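Local coordinates for protein lectin (Trichosanthes anguina, PDB 4HR6) that binds galactosides through beta-trefoil lectin domains, as the sugar-binding part of a nontoxic, three-chain homologue of type II ribosome-inactivating proteins, at residues I181-N186 with I204-C209. Sequence-based numbering, arbitrary orientation.
Sequences IRVDDN and ITILNC
In R182, CG lies opposite the carbonyl carbon (chi1 -56°) and the chain then runs extended from CG to NE, which carries the guanidinium past C209. V183 has CG1 anti to the backbone N (chi1 177°). This leaves CG2 beside that N, as the methyl that faces I206.

The contact has two small patches. In the first, C209 SG sits over one face of the R182 guanidinium, displaced toward its rim. SG is 3.6 Å from R182 NE and 3.8 Å from R182 CD. This is packing against a flat group, not a hydrogen bond. All three nitrogens of R182 have other partners: NE bonds T180 OG1, NH1 bonds the carbonyl oxygen of R187, and NH2 makes a salt bridge to D178. Three such anchors would fix the rotation of the group beneath the sulfur. The sulfur itself is tied to C190 by a disulfide.

The second patch is apolar. V183 and I206 meet at about a right angle. V183 CG2 lies 3.9 Å from I206 CG2 and equally far from I206 CD1.

No hydrogen bond joins the two segments. Strand 189-194 bridges them: L189 pairs through its backbone with V183 and packs its side chain on I206. W173 of strand 173-175 touches both V183 and I206, within the second beta-trefoil domain.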
# COMPACT_ATOMS: atom_id res chain seq x y z
N ILE C 181 3.33 -7.42 14.18
CA ILE C 181 2.73 -6.15 14.54
C ILE C 181 2.92 -5.96 16.03
O ILE C 181 2.41 -6.74 16.82
CB ILE C 181 1.23 -6.13 14.20
CG1 ILE C 181 1.04 -6.45 12.72
CG2 ILE C 181 0.66 -4.76 14.55
CD1 ILE C 181 -0.40 -6.62 12.28
N ARG C 182 3.66 -4.93 16.40
CA ARG C 182 4.09 -4.74 17.77
C ARG C 182 3.55 -3.48 18.41
O ARG C 182 3.31 -2.47 17.74
CB ARG C 182 5.61 -4.71 17.83
CG ARG C 182 6.22 -5.96 17.23
CD ARG C 182 7.66 -6.15 17.63
NE ARG C 182 8.19 -7.35 16.98
CZ ARG C 182 9.31 -7.97 17.34
NH1 ARG C 182 10.03 -7.51 18.35
NH2 ARG C 182 9.70 -9.04 16.68
N VAL C 183 3.39 -3.54 19.73
CA VAL C 183 2.94 -2.41 20.52
C VAL C 183 4.08 -1.40 20.49
O VAL C 183 5.23 -1.75 20.74
CB VAL C 183 2.57 -2.84 21.97
CG1 VAL C 183 2.16 -1.64 22.81
CG2 VAL C 183 1.44 -3.86 21.94
N ASP C 184 3.75 -0.17 20.14
CA ASP C 184 4.78 0.81 19.82
C ASP C 184 5.60 1.12 21.06
O ASP C 184 6.83 1.15 20.99
CB ASP C 184 4.15 2.08 19.24
CG ASP C 184 5.17 3.10 18.80
OD1 ASP C 184 6.33 2.73 18.52
OD2 ASP C 184 4.80 4.28 18.71
N ASP C 185 4.92 1.31 22.19
CA ASP C 185 5.58 1.58 23.48
C ASP C 185 6.31 0.36 24.07
O ASP C 185 7.16 0.54 24.94
CB ASP C 185 4.57 2.12 24.50
CG ASP C 185 4.30 3.61 24.35
OD1 ASP C 185 4.92 4.27 23.48
OD2 ASP C 185 3.46 4.14 25.11
N ASN C 186 5.98 -0.84 23.61
CA ASN C 186 6.64 -2.06 24.10
C ASN C 186 6.89 -3.09 22.98
O ASN C 186 6.00 -3.87 22.63
CB ASN C 186 5.80 -2.69 25.22
CG ASN C 186 6.55 -3.73 26.03
OD1 ASN C 186 7.57 -4.27 25.59
ND2 ASN C 186 6.04 -4.03 27.22
N ILE C 204 -7.77 -12.62 18.78
CA ILE C 204 -6.50 -11.92 18.66
C ILE C 204 -6.25 -11.12 19.91
O ILE C 204 -7.12 -10.38 20.37
CB ILE C 204 -6.47 -10.94 17.46
CG1 ILE C 204 -6.99 -11.58 16.17
CG2 ILE C 204 -5.04 -10.40 17.25
CD1 ILE C 204 -6.23 -12.79 15.71
N THR C 205 -5.04 -11.23 20.44
CA THR C 205 -4.69 -10.56 21.68
C THR C 205 -3.22 -10.18 21.57
O THR C 205 -2.61 -10.38 20.53
CB THR C 205 -4.99 -11.49 22.90
OG1 THR C 205 -4.83 -10.77 24.13
CG2 THR C 205 -4.07 -12.73 22.91
N ILE C 206 -2.67 -9.62 22.63
CA ILE C 206 -1.27 -9.23 22.68
C ILE C 206 -0.49 -10.14 23.61
O ILE C 206 -0.77 -10.19 24.82
CB ILE C 206 -1.14 -7.79 23.21
CG1 ILE C 206 -2.06 -6.85 22.42
CG2 ILE C 206 0.32 -7.33 23.18
CD1 ILE C 206 -2.04 -5.42 22.91
N LEU C 207 0.50 -10.86 23.07
CA LEU C 207 1.40 -11.71 23.88
C LEU C 207 2.86 -11.38 23.61
O LEU C 207 3.16 -10.58 22.72
CB LEU C 207 1.15 -13.20 23.61
CG LEU C 207 -0.30 -13.66 23.82
CD1 LEU C 207 -0.52 -15.06 23.27
CD2 LEU C 207 -0.69 -13.59 25.29
N ASN C 208 3.76 -11.97 24.38
CA ASN C 208 5.19 -11.76 24.17
C ASN C 208 5.57 -12.24 22.77
O ASN C 208 5.10 -13.28 22.32
CB ASN C 208 6.04 -12.51 25.22
CG ASN C 208 6.28 -11.69 26.48
OD1 ASN C 208 5.42 -11.62 27.36
ND2 ASN C 208 7.45 -11.07 26.57
N CYS C 209 6.39 -11.46 22.07
CA CYS C 209 6.88 -11.87 20.76
C CYS C 209 7.78 -13.10 20.97
O CYS C 209 8.75 -13.04 21.71
CB CYS C 209 7.67 -10.74 20.09
SG CYS C 209 6.74 -9.22 19.71